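Local coordinates for protein histidine kinase (Pseudomonas aeruginosa, PDB 7C1I) that probably relays phosphoryl groups between sensor kinase receiver domains and downstream partners in two-component signalling, as a histidine-containing phosphotransfer protein, at residues A56-K60 with C75-E79. Numbering follows the deposited sequence.
Sequences AHSFK and CKELE
The ammonium of K60 reaches across to the carboxylate of E79, where NZ and OE2 form a salt bridge of 2.8 Å through the syn lone pair of that oxygen. The lysine chain runs out from its helix and bends at chi3 (68°), which turns its end to meet the extended glutamate at about a right angle. Part of its length rests on K76, with CD of K60 3.7 Å from CB of K76.

The second carboxylate oxygen packs against the imidazole of H57. Ring and glutamate chain run alongside each other in the same direction, with their planes 73° apart; OE1 of E79 approaches the ring edge near its plane, 3.2 Å from CD2 of H57, a close contact with a ring carbon. Across this interface the carboxylate thus bonds to K60 and merely abuts H57, while a weak, long ion pair links OE1 to R83. H57 and K60 fall within HSFK, consistent with the HPt pattern in which H57 is probably the phosphoacceptor; that would place E79 directly beside it.

Below these polar groups the packing is close and small-scale. CB of A56 sits 3.4 Å from the carbonyl O of C75 and also touches L78, so the alanine brings the backbones near: the CA atoms of A56 and C75 are 5.0 Å apart. Deeper still, SG of C75 approaches the F59 ring obliquely, 4.0 Å from its centroid, a sulfur-aromatic contact.

The example shows two antiparallel helices of an HPt four-helix bundle, 49-65 and 69-83; the local axes of the two short segments approach to 8.0 Å, with 157° between their N-to-C directions. F59 carries the interface on to S33, R36 and L37 of helix 22-45, and, together with C75, to M97 of helix 90-112, whose A90 meets L78.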
# COMPACT_ATOMS: atom_id res chain seq x y z
N ALA A 56 -20.07 -1.44 -4.38
CA ALA A 56 -19.86 -0.11 -3.76
C ALA A 56 -21.14 0.40 -3.08
O ALA A 56 -21.12 0.77 -1.89
CB ALA A 56 -19.28 0.97 -4.63
N HIS A 57 -22.26 0.26 -3.79
CA HIS A 57 -23.57 0.66 -3.20
C HIS A 57 -23.86 -0.22 -1.97
O HIS A 57 -24.32 0.40 -0.99
CB HIS A 57 -24.66 0.50 -4.26
CG HIS A 57 -26.01 0.81 -3.69
ND1 HIS A 57 -26.77 -0.25 -3.25
CD2 HIS A 57 -26.69 1.97 -3.55
CE1 HIS A 57 -27.91 0.28 -2.85
NE2 HIS A 57 -27.83 1.62 -2.87
N SER A 58 -23.64 -1.54 -2.03
CA SER A 58 -23.97 -2.35 -0.83
C SER A 58 -23.09 -1.85 0.33
O SER A 58 -23.58 -1.69 1.47
CB SER A 58 -23.84 -3.82 -1.09
OG SER A 58 -24.70 -4.19 -2.16
N PHE A 59 -21.80 -1.83 -0.01
CA PHE A 59 -20.83 -1.50 1.07
C PHE A 59 -21.15 -0.16 1.72
O PHE A 59 -20.92 0.02 2.94
CB PHE A 59 -19.40 -1.46 0.52
CG PHE A 59 -18.24 -1.62 1.47
CD1 PHE A 59 -18.40 -1.91 2.82
CD2 PHE A 59 -16.97 -1.58 0.92
CE1 PHE A 59 -17.26 -2.06 3.59
CE2 PHE A 59 -15.84 -1.74 1.70
CZ PHE A 59 -16.00 -2.02 3.04
N LYS A 60 -21.66 0.83 0.98
CA LYS A 60 -22.05 2.19 1.44
C LYS A 60 -23.14 1.97 2.50
O LYS A 60 -22.96 2.56 3.57
CB LYS A 60 -22.54 3.02 0.25
CG LYS A 60 -23.02 4.42 0.61
CD LYS A 60 -23.63 5.19 -0.54
CE LYS A 60 -24.94 4.56 -0.97
NZ LYS A 60 -25.57 5.30 -2.08
N CYS A 75 -17.23 4.71 -0.46
CA CYS A 75 -18.08 3.75 -1.22
C CYS A 75 -19.00 4.56 -2.14
O CYS A 75 -19.21 4.12 -3.29
CB CYS A 75 -18.96 2.96 -0.26
SG CYS A 75 -18.04 1.77 0.75
N LYS A 76 -19.58 5.66 -1.65
CA LYS A 76 -20.49 6.49 -2.48
C LYS A 76 -19.76 7.06 -3.70
O LYS A 76 -20.27 7.00 -4.84
CB LYS A 76 -21.05 7.60 -1.59
CG LYS A 76 -21.96 8.58 -2.32
CD LYS A 76 -22.40 9.69 -1.38
CE LYS A 76 -23.33 10.72 -1.99
NZ LYS A 76 -22.56 11.80 -2.65
N GLU A 77 -18.52 7.49 -3.47
CA GLU A 77 -17.73 8.03 -4.61
C GLU A 77 -17.48 6.96 -5.67
O GLU A 77 -17.56 7.21 -6.89
CB GLU A 77 -16.39 8.56 -4.10
CG GLU A 77 -16.46 9.84 -3.29
CD GLU A 77 -15.04 10.32 -3.01
OE1 GLU A 77 -14.51 10.00 -1.93
OE2 GLU A 77 -14.54 11.11 -3.84
N LEU A 78 -17.19 5.73 -5.23
CA LEU A 78 -16.96 4.60 -6.16
C LEU A 78 -18.26 4.31 -6.91
O LEU A 78 -18.24 3.99 -8.11
CB LEU A 78 -16.35 3.39 -5.44
CG LEU A 78 -16.07 2.21 -6.37
CD1 LEU A 78 -15.13 2.65 -7.48
CD2 LEU A 78 -15.46 1.12 -5.50
N GLU A 79 -19.37 4.19 -6.17
CA GLU A 79 -20.67 3.83 -6.79
C GLU A 79 -20.98 4.84 -7.91
O GLU A 79 -21.28 4.42 -9.04
CB GLU A 79 -21.74 3.97 -5.71
CG GLU A 79 -23.09 3.62 -6.30
CD GLU A 79 -24.21 4.01 -5.35
OE1 GLU A 79 -25.35 3.80 -5.81
OE2 GLU A 79 -23.97 4.50 -4.23